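Local structure of L-lysine 6-monooxygenase (Pseudomonas syringae pv. tomato, 5CQF) at residues K205-L210 / P228-H233; S234-A239 / L308-Y313; Y313-A318 / T331-Q336. The protein is probably an FAD- and NADP-dependent oxidoreductase that hydroxylates the side-chain amine of L-lysine in siderophore biosynthesis. All coordinates share one frame; numbering follows the deposited sequence.

In the fold
Following the chain, contact 1 comes first. It pairs 205-210 with 228-233 and closes a short loop made mostly of helix 214-226. Contact 2 starts directly after it, on the end of the same strand 231-235, and closes a long, largely helical excursion of 68 residues by pairing 234-239 with 308-313. Contact 3 begins at Tyr313, where contact 2 ends, and closes the hairpin of strands 314-322 and 325-332. The three follow in series and none encloses another. Contacts 1 and 2 join neighbouring strands of one parallel sheet. Contact 3 belongs to the antiparallel sheet, whose Ile316 packs on Leu208 and Leu210 of contact 1.

Contact 1 (K205-L210 / P228-H233); sequences KRWLVL and PAIEVH
Trp207 lies beside Val232 in a parallel register, with Arg206 beside Glu231 and Leu208 beside His233. Strands 206-210 and 231-235, with helix 214-226 between them, form a beta-alpha-beta unit of Rossmann type. The glycine-rich turn after strand 206-210 is consistent with a dinucleotide-binding loop, probably for NADP. Four backbone bonds join the segments. Glu231 N donates to Lys205 O at 2.7 Å, and Trp207 N donates to Glu231 O at 2.8 Å. The last two run from His233 N to Trp207 O and from Val209 N to His233 O.

The Trp207 side chain can be followed outward. Its CB lies 3.7 Å from Glu231 O. CG stands anti to the carbonyl carbon (chi1 -76°), which brings the five-membered end of the indole beside Ile230. There CD1 meets Ile230 CG2 at 3.8 Å, obliquely to the ring. NE1 lies near Ile230 CD1, but its hydrogen bond goes to Pro204 O. The side chain also packs on Leu223 of helix 214-226 and on Ala345 and Val347 of strand 345-348. On the same sheet face, Val209 CG2 meets Val232 CG1 at 3.9 Å.

The other face carries Arg206, Leu208, Glu231 and His233. Lys205, just before the strand, runs beside Glu231 and points the same way. Its CG rests against Ala229 O, while NZ stays 5.0 Å from Glu231 OE1, so the attraction is probably modest. Arg206 turns its end away, to a salt bridge with Asp344. His233 ND1 bonds to Tyr311 OH, which helps fix the turn of the imidazole. The opposite side of that ring presents CD2 in plane to Trp207 O, 3.3 Å away.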
loop_
_atom_site.group_PDB
_atom_site.type_symbol
_atom_site.label_atom_id
_atom_site.label_comp_id
_atom_site.label_asym_id
_atom_site.label_seq_id
_atom_site.Cartn_x
_atom_site.Cartn_y
_atom_site.Cartn_z
ATOM N N LYS A 205 -35.777 1.013 -6.218
ATOM C CA LYS A 205 -34.794 0.296 -7.022
ATOM C C LYS A 205 -33.907 1.200 -7.892
ATOM O O LYS A 205 -32.708 0.972 -8.013
ATOM C CB LYS A 205 -35.526 -0.732 -7.919
ATOM C CG LYS A 205 -34.617 -1.688 -8.697
ATOM C CD LYS A 205 -35.407 -2.660 -9.575
ATOM C CE LYS A 205 -35.829 -2.017 -10.901
ATOM N NZ LYS A 205 -37.022 -2.663 -11.531
ATOM N N ARG A 206 -34.512 2.203 -8.521
ATOM C CA ARG A 206 -33.849 2.974 -9.567
ATOM C C ARG A 206 -33.517 4.345 -9.028
ATOM O O ARG A 206 -34.398 5.082 -8.619
ATOM C CB ARG A 206 -34.762 3.075 -10.781
ATOM C CG ARG A 206 -35.067 1.739 -11.452
ATOM C CD ARG A 206 -36.154 1.868 -12.527
ATOM N NE ARG A 206 -37.357 2.467 -11.940
ATOM C CZ ARG A 206 -38.375 2.995 -12.619
ATOM N NH1 ARG A 206 -38.392 2.994 -13.946
ATOM N NH2 ARG A 206 -39.386 3.532 -11.949
ATOM N N TRP A 207 -32.234 4.682 -9.001
ATOM C CA TRP A 207 -31.780 5.934 -8.435
ATOM C C TRP A 207 -31.002 6.721 -9.456
ATOM O O TRP A 207 -30.339 6.145 -10.306
ATOM C CB TRP A 207 -30.892 5.662 -7.269
ATOM C CG TRP A 207 -31.621 5.256 -6.068
ATOM C CD1 TRP A 207 -32.066 4.016 -5.784
ATOM C CD2 TRP A 207 -31.968 6.080 -4.946
ATOM N NE1 TRP A 207 -32.693 4.004 -4.576
ATOM C CE2 TRP A 207 -32.648 5.257 -4.028
ATOM C CE3 TRP A 207 -31.765 7.428 -4.630
ATOM C CZ2 TRP A 207 -33.126 5.729 -2.786
ATOM C CZ3 TRP A 207 -32.228 7.903 -3.389
ATOM C CH2 TRP A 207 -32.906 7.049 -2.487
ATOM N N LEU A 208 -31.106 8.036 -9.383
ATOM C CA LEU A 208 -30.227 8.925 -10.121
ATOM C C LEU A 208 -29.469 9.723 -9.115
ATOM O O LEU A 208 -30.063 10.245 -8.193
ATOM C CB LEU A 208 -31.034 9.859 -11.005
ATOM C CG LEU A 208 -30.160 10.683 -11.945
ATOM C CD1 LEU A 208 -30.903 10.962 -13.228
ATOM C CD2 LEU A 208 -29.698 12.003 -11.345
ATOM N N VAL A 209 -28.155 9.781 -9.256
ATOM C CA VAL A 209 -27.319 10.577 -8.369
ATOM C C VAL A 209 -26.531 11.589 -9.207
ATOM O O VAL A 209 -25.727 11.214 -10.061
ATOM C CB VAL A 209 -26.346 9.687 -7.567
ATOM C CG1 VAL A 209 -25.479 10.505 -6.650
ATOM C CG2 VAL A 209 -27.106 8.666 -6.737
ATOM N N LEU A 210 -26.788 12.868 -8.971
ATOM C CA LEU A 210 -26.173 13.947 -9.732
ATOM C C LEU A 210 -24.943 14.443 -8.992
ATOM O O LEU A 210 -25.016 14.755 -7.800
ATOM C CB LEU A 210 -27.180 15.078 -9.860
ATOM C CG LEU A 210 -26.797 16.367 -10.598
ATOM C CD1 LEU A 210 -26.623 16.114 -12.086
ATOM C CD2 LEU A 210 -27.871 17.420 -10.376
ATOM N N PRO A 228 -29.021 -5.317 -3.218
ATOM C CA PRO A 228 -28.340 -5.789 -4.429
ATOM C C PRO A 228 -29.088 -5.582 -5.754
ATOM O O PRO A 228 -28.547 -5.838 -6.839
ATOM C CB PRO A 228 -28.142 -7.301 -4.162
ATOM C CG PRO A 228 -28.553 -7.521 -2.743
ATOM C CD PRO A 228 -29.541 -6.445 -2.422
ATOM N N ALA A 229 -30.331 -5.149 -5.690
ATOM C CA ALA A 229 -31.081 -4.938 -6.917
ATOM C C ALA A 229 -31.148 -3.466 -7.327
ATOM O O ALA A 229 -31.597 -3.160 -8.442
ATOM C CB ALA A 229 -32.475 -5.504 -6.753
ATOM N N ILE A 230 -30.728 -2.561 -6.431
ATOM C CA ILE A 230 -30.697 -1.122 -6.727
ATOM C C ILE A 230 -29.815 -0.821 -7.937
ATOM O O ILE A 230 -28.705 -1.366 -8.075
ATOM C CB ILE A 230 -30.198 -0.322 -5.527
ATOM C CG1 ILE A 230 -31.322 -0.110 -4.544
ATOM C CG2 ILE A 230 -29.681 1.050 -5.931
ATOM C CD1 ILE A 230 -30.913 0.721 -3.344
ATOM N N GLU A 231 -30.316 0.043 -8.806
ATOM C CA GLU A 231 -29.569 0.525 -9.968
ATOM C C GLU A 231 -29.357 2.020 -9.844
ATOM O O GLU A 231 -30.256 2.748 -9.453
ATOM C CB GLU A 231 -30.322 0.184 -11.257
ATOM C CG GLU A 231 -30.127 -1.275 -11.613
ATOM C CD GLU A 231 -31.117 -1.806 -12.622
ATOM O OE1 GLU A 231 -32.302 -1.350 -12.637
ATOM O OE2 GLU A 231 -30.691 -2.719 -13.377
ATOM N N VAL A 232 -28.156 2.474 -10.137
ATOM C CA VAL A 232 -27.824 3.848 -9.901
ATOM C C VAL A 232 -27.372 4.463 -11.206
ATOM O O VAL A 232 -26.520 3.914 -11.865
ATOM C CB VAL A 232 -26.713 3.973 -8.863
ATOM C CG1 VAL A 232 -26.290 5.423 -8.738
ATOM C CG2 VAL A 232 -27.175 3.454 -7.524
ATOM N N HIS A 233 -27.949 5.606 -11.558
ATOM C CA HIS A 233 -27.511 6.395 -12.709
ATOM C C HIS A 233 -26.803 7.638 -12.213
ATOM O O HIS A 233 -27.402 8.475 -11.550
ATOM C CB HIS A 233 -28.714 6.771 -13.559
ATOM C CG HIS A 233 -29.511 5.581 -13.986
ATOM N ND1 HIS A 233 -29.298 4.936 -15.183
ATOM C CD2 HIS A 233 -30.468 4.878 -13.344
ATOM C CE1 HIS A 233 -30.115 3.905 -15.275
ATOM N NE2 HIS A 233 -30.830 3.843 -14.165
#

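Contact 2 (S234-A239 / L308-Y313); sequences SVHRCA and LHTYAY
His236 and Thr310 meet across the two segments with their side chains set at a slant. The CG2 methyl of Thr310 comes within 4.0 Å of His236 CD2. The imidazole CG is anti to the carbonyl carbon (chi1 -57°), which leaves the ring edge near Tyr311 O. Ser212 OG holds ND1, and NE2 makes a weak bond to Ser234 OG. On this same face, Ser234 CB touches Leu308 CD1.

Tyr311 lies on the other face, with Val235. Its ring edge approaches Ser234 O at CD1, 3.7 Å away. Val235 CG2 sits obliquely to the ring. Ala312 CB presses against Cys238 O and also lies 3.7 Å above the Tyr313 ring plane, towards its rim. Cys238 O and Ala239 N approach that ring obliquely. Trp276 of the second subunit meets it edge-to-face.

Ser234 N donates to His309 O at 2.8 Å. Tyr311 N to Ser234 O and His236 N to Tyr311 O follow, both at 3.0 Å. Beyond the strands, Tyr313 N reaches Cys238 O from 36° out of the carbonyl plane. Strand 308-311 is the outermost strand, within this chain, of the parallel sheet of a Rossmann-type domain.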
loop_
_atom_site.group_PDB
_atom_site.type_symbol
_atom_site.label_atom_id
_atom_site.label_comp_id
_atom_site.label_asym_id
_atom_site.label_seq_id
_atom_site.Cartn_x
_atom_site.Cartn_y
_atom_site.Cartn_z
ATOM N N SER A 234 -25.525 7.729 -12.555
ATOM C CA SER A 234 -24.606 8.673 -12.010
ATOM C C SER A 234 -24.257 9.635 -13.110
ATOM O O SER A 234 -23.595 9.265 -14.084
ATOM C CB SER A 234 -23.356 7.919 -11.512
ATOM O OG SER A 234 -22.351 8.787 -11.026
ATOM N N VAL A 235 -24.713 10.878 -12.948
ATOM C CA VAL A 235 -24.606 11.925 -13.967
ATOM C C VAL A 235 -23.565 12.947 -13.571
ATOM O O VAL A 235 -23.585 13.452 -12.444
ATOM C CB VAL A 235 -25.942 12.646 -14.159
ATOM C CG1 VAL A 235 -25.789 13.801 -15.116
ATOM C CG2 VAL A 235 -27.005 11.680 -14.694
ATOM N N HIS A 236 -22.662 13.245 -14.508
ATOM C CA HIS A 236 -21.522 14.139 -14.275
ATOM C C HIS A 236 -21.491 15.266 -15.293
ATOM O O HIS A 236 -21.670 15.023 -16.495
ATOM C CB HIS A 236 -20.239 13.343 -14.393
ATOM C CG HIS A 236 -20.185 12.182 -13.455
ATOM N ND1 HIS A 236 -19.785 12.307 -12.144
ATOM C CD2 HIS A 236 -20.523 10.883 -13.624
ATOM C CE1 HIS A 236 -19.858 11.129 -11.550
ATOM N NE2 HIS A 236 -20.317 10.253 -12.424
ATOM N N ARG A 237 -21.254 16.482 -14.821
ATOM C CA ARG A 237 -21.143 17.645 -15.705
ATOM C C ARG A 237 -19.920 17.515 -16.608
ATOM O O ARG A 237 -19.925 17.996 -17.730
ATOM C CB ARG A 237 -21.038 18.951 -14.911
ATOM C CG ARG A 237 -21.082 20.223 -15.768
ATOM C CD ARG A 237 -21.121 21.482 -14.889
ATOM N NE ARG A 237 -19.940 21.529 -14.010
ATOM C CZ ARG A 237 -18.803 22.200 -14.257
ATOM N NH1 ARG A 237 -18.646 22.958 -15.353
ATOM N NH2 ARG A 237 -17.811 22.121 -13.381
ATOM N N CYS A 238 -18.878 16.879 -16.095
ATOM C CA CYS A 238 -17.656 16.674 -16.844
ATOM C C CYS A 238 -17.388 15.156 -16.925
ATOM O O CYS A 238 -18.321 14.390 -17.171
ATOM C CB CYS A 238 -16.510 17.497 -16.199
ATOM S SG CYS A 238 -16.700 19.319 -16.329
ATOM N N ALA A 239 -16.143 14.712 -16.758
ATOM C CA ALA A 239 -15.842 13.271 -16.706
ATOM C C ALA A 239 -16.301 12.689 -15.389
ATOM O O ALA A 239 -16.534 13.418 -14.400
ATOM C CB ALA A 239 -14.349 12.995 -16.901
ATOM N N LEU A 308 -24.243 0.213 -11.900
ATOM C CA LEU A 308 -23.884 1.605 -11.913
ATOM C C LEU A 308 -23.743 2.038 -13.365
ATOM O O LEU A 308 -22.957 1.459 -14.096
ATOM C CB LEU A 308 -22.556 1.803 -11.195
ATOM C CG LEU A 308 -22.020 3.237 -11.253
ATOM C CD1 LEU A 308 -22.958 4.185 -10.517
ATOM C CD2 LEU A 308 -20.611 3.329 -10.681
ATOM N N HIS A 309 -24.506 3.052 -13.777
ATOM C CA HIS A 309 -24.447 3.579 -15.140
ATOM C C HIS A 309 -23.923 5.008 -15.090
ATOM O O HIS A 309 -24.465 5.855 -14.355
ATOM C CB HIS A 309 -25.830 3.560 -15.751
ATOM C CG HIS A 309 -26.492 2.218 -15.679
ATOM N ND1 HIS A 309 -26.343 1.259 -16.658
ATOM C CD2 HIS A 309 -27.278 1.665 -14.729
ATOM C CE1 HIS A 309 -27.019 0.179 -16.321
ATOM N NE2 HIS A 309 -27.597 0.403 -15.156
ATOM N N THR A 310 -22.885 5.282 -15.871
ATOM C CA THR A 310 -22.242 6.591 -15.865
ATOM C C THR A 310 -22.599 7.439 -17.114
ATOM O O THR A 310 -22.590 6.925 -18.212
ATOM C CB THR A 310 -20.737 6.371 -15.734
ATOM O OG1 THR A 310 -20.481 5.857 -14.423
ATOM C CG2 THR A 310 -19.979 7.655 -15.882
ATOM N N TYR A 311 -22.926 8.717 -16.943
ATOM C CA TYR A 311 -23.181 9.614 -18.083
ATOM C C TYR A 311 -22.290 10.822 -17.903
ATOM O O TYR A 311 -22.573 11.676 -17.064
ATOM C CB TYR A 311 -24.667 10.031 -18.179
ATOM C CG TYR A 311 -25.598 8.846 -18.056
ATOM C CD1 TYR A 311 -25.826 8.258 -16.829
ATOM C CD2 TYR A 311 -26.200 8.278 -19.175
ATOM C CE1 TYR A 311 -26.631 7.155 -16.705
ATOM C CE2 TYR A 311 -27.038 7.172 -19.053
ATOM C CZ TYR A 311 -27.235 6.619 -17.797
ATOM O OH TYR A 311 -28.023 5.526 -17.622
ATOM N N ALA A 312 -21.200 10.885 -18.670
ATOM C CA ALA A 312 -20.305 12.034 -18.605
ATOM C C ALA A 312 -20.815 13.229 -19.442
ATOM O O ALA A 312 -21.740 13.130 -20.212
ATOM C CB ALA A 312 -18.910 11.622 -19.048
ATOM N N TYR A 313 -20.221 14.387 -19.221
ATOM C CA TYR A 313 -20.468 15.576 -20.038
ATOM C C TYR A 313 -21.932 15.858 -20.175
ATOM O O TYR A 313 -22.352 16.328 -21.222
ATOM C CB TYR A 313 -19.828 15.419 -21.438
ATOM C CG TYR A 313 -18.433 14.819 -21.386
ATOM C CD1 TYR A 313 -17.439 15.397 -20.602
ATOM C CD2 TYR A 313 -18.119 13.665 -22.109
ATOM C CE1 TYR A 313 -16.179 14.848 -20.531
ATOM C CE2 TYR A 313 -16.860 13.110 -22.047
ATOM C CZ TYR A 313 -15.892 13.690 -21.248
ATOM O OH TYR A 313 -14.632 13.126 -21.183
#

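Contact 3 (Y313-A318 / T331-Q336); sequences YSVISA and TDTFSQ
Phe334 turns its edge toward the face of Tyr313 in an offset edge-to-face pair. The ring centroids are 5.3 Å apart and the planes stand at 65°. Phe334 CE2 makes the nearest approach, 3.6 Å from Tyr313 CD1, which lies in the plane of the phenylalanine ring. CD2 and CE2 of Phe334 also rest on Tyr313 CB. Tyr261 of the second subunit meets the Tyr313 ring as well, and Phe273 of that subunit meets Phe334 edge-to-face.

Asp332 probably helps hold the bend that brings Phe334 here. Its CG is anti to the backbone N (chi1 173°), and OD1 accepts from two backbone amides. Phe334 N meets it at 2.7 Å, nearly in line with the C-O bond, in an Asx turn. Ser335 N reaches it at 3.1 Å from above the carboxylate plane. OD2 is bonded to Tyr261 OH of the second subunit. Both carboxylate oxygens are therefore engaged.

Val315 and Thr331 form an antiparallel hydrogen-bonded pair, with Val315 N to Thr331 O at 3.0 Å and Thr331 N to Val315 O at 2.9 Å. Thr333 N continues the pairing to Tyr313 O. Further along, Thr331 OG1 donates to Ser317 OG at 3.0 Å, and that serine also bonds to Glu329. Ser317 and Ala318 both face Glu329 in a classic beta bulge.

The contact is the open end of the hairpin of strands 314-322 and 325-332. It lies where strand 308-311 of the parallel sheet passes into the antiparallel sheet, at the interface with the second subunit.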
loop_
_atom_site.group_PDB
_atom_site.type_symbol
_atom_site.label_atom_id
_atom_site.label_comp_id
_atom_site.label_asym_id
_atom_site.label_seq_id
_atom_site.Cartn_x
_atom_site.Cartn_y
_atom_site.Cartn_z
ATOM N N TYR A 313 -20.221 14.387 -19.221
ATOM C CA TYR A 313 -20.468 15.576 -20.038
ATOM C C TYR A 313 -21.932 15.858 -20.175
ATOM O O TYR A 313 -22.352 16.328 -21.222
ATOM C CB TYR A 313 -19.828 15.419 -21.438
ATOM C CG TYR A 313 -18.433 14.819 -21.386
ATOM C CD1 TYR A 313 -17.439 15.397 -20.602
ATOM C CD2 TYR A 313 -18.119 13.665 -22.109
ATOM C CE1 TYR A 313 -16.179 14.848 -20.531
ATOM C CE2 TYR A 313 -16.860 13.110 -22.047
ATOM C CZ TYR A 313 -15.892 13.690 -21.248
ATOM O OH TYR A 313 -14.632 13.126 -21.183
ATOM N N SER A 314 -22.694 15.626 -19.105
ATOM C CA SER A 314 -24.145 15.702 -19.150
ATOM C C SER A 314 -24.769 16.634 -18.137
ATOM O O SER A 314 -24.255 16.796 -17.016
ATOM C CB SER A 314 -24.752 14.323 -18.959
ATOM O OG SER A 314 -24.327 13.474 -20.004
ATOM N N VAL A 315 -25.902 17.230 -18.540
ATOM C CA VAL A 315 -26.732 17.975 -17.632
ATOM C C VAL A 315 -28.134 17.438 -17.706
ATOM O O VAL A 315 -28.510 16.778 -18.663
ATOM C CB VAL A 315 -26.773 19.496 -17.924
ATOM C CG1 VAL A 315 -25.409 20.134 -17.699
ATOM C CG2 VAL A 315 -27.282 19.782 -19.327
ATOM N N ILE A 316 -28.895 17.714 -16.660
ATOM C CA ILE A 316 -30.308 17.432 -16.639
ATOM C C ILE A 316 -30.978 18.647 -17.251
ATOM O O ILE A 316 -30.884 19.761 -16.719
ATOM C CB ILE A 316 -30.812 17.197 -15.205
ATOM C CG1 ILE A 316 -30.089 15.983 -14.621
ATOM C CG2 ILE A 316 -32.328 17.018 -15.190
ATOM C CD1 ILE A 316 -30.703 15.428 -13.355
ATOM N N SER A 317 -31.624 18.415 -18.383
ATOM C CA SER A 317 -32.247 19.447 -19.191
ATOM C C SER A 317 -33.773 19.494 -19.003
ATOM O O SER A 317 -34.417 20.454 -19.399
ATOM C CB SER A 317 -31.907 19.168 -20.658
ATOM O OG SER A 317 -32.373 17.878 -21.041
ATOM N N ALA A 318 -34.345 18.432 -18.442
ATOM C CA ALA A 318 -35.754 18.417 -18.008
ATOM C C ALA A 318 -35.993 17.281 -17.009
ATOM O O ALA A 318 -35.345 16.241 -17.066
ATOM C CB ALA A 318 -36.700 18.285 -19.198
ATOM N N THR A 331 -28.858 15.867 -21.384
ATOM C CA THR A 331 -28.278 16.380 -22.593
ATOM C C THR A 331 -26.762 16.308 -22.461
ATOM O O THR A 331 -26.191 16.818 -21.493
ATOM C CB THR A 331 -28.771 17.824 -22.848
ATOM O OG1 THR A 331 -30.172 17.787 -23.109
ATOM C CG2 THR A 331 -28.076 18.465 -24.028
ATOM N N ASP A 332 -26.117 15.640 -23.420
ATOM C CA ASP A 332 -24.666 15.670 -23.518
ATOM C C ASP A 332 -24.281 17.050 -24.027
ATOM O O ASP A 332 -24.674 17.443 -25.100
ATOM C CB ASP A 332 -24.165 14.589 -24.454
ATOM C CG ASP A 332 -22.681 14.695 -24.727
ATOM O OD1 ASP A 332 -22.153 15.835 -24.800
ATOM O OD2 ASP A 332 -22.028 13.632 -24.873
ATOM N N THR A 333 -23.518 17.776 -23.235
ATOM C CA THR A 333 -23.120 19.158 -23.531
ATOM C C THR A 333 -22.363 19.375 -24.859
ATOM O O THR A 333 -22.496 20.432 -25.465
ATOM C CB THR A 333 -22.289 19.696 -22.337
ATOM O OG1 THR A 333 -23.209 20.048 -21.300
ATOM C CG2 THR A 333 -21.415 20.927 -22.695
ATOM N N PHE A 334 -21.592 18.386 -25.308
ATOM C CA PHE A 334 -20.807 18.501 -26.554
ATOM C C PHE A 334 -21.587 18.084 -27.808
ATOM O O PHE A 334 -21.635 18.812 -28.799
ATOM C CB PHE A 334 -19.524 17.682 -26.448
ATOM C CG PHE A 334 -18.606 18.155 -25.363
ATOM C CD1 PHE A 334 -18.069 19.442 -25.404
ATOM C CD2 PHE A 334 -18.283 17.334 -24.304
ATOM C CE1 PHE A 334 -17.232 19.896 -24.402
ATOM C CE2 PHE A 334 -17.442 17.778 -23.293
ATOM C CZ PHE A 334 -16.922 19.058 -23.338
ATOM N N SER A 335 -22.193 16.908 -27.747
ATOM C CA SER A 335 -22.882 16.336 -28.890
ATOM C C SER A 335 -24.265 16.934 -29.071
ATOM O O SER A 335 -24.843 16.830 -30.149
ATOM C CB SER A 335 -23.027 14.829 -28.691
ATOM O OG SER A 335 -23.979 14.570 -27.682
ATOM N N GLN A 336 -24.796 17.525 -28.002
ATOM C CA GLN A 336 -26.214 17.903 -27.899
ATOM C C GLN A 336 -27.184 16.704 -27.960
ATOM O O GLN A 336 -28.378 16.896 -27.865
ATOM C CB GLN A 336 -26.600 19.004 -28.921
ATOM C CG GLN A 336 -25.784 20.302 -28.816
ATOM C CD GLN A 336 -25.951 21.023 -27.470
ATOM O OE1 GLN A 336 -27.057 21.086 -26.907
ATOM N NE2 GLN A 336 -24.849 21.565 -26.947
#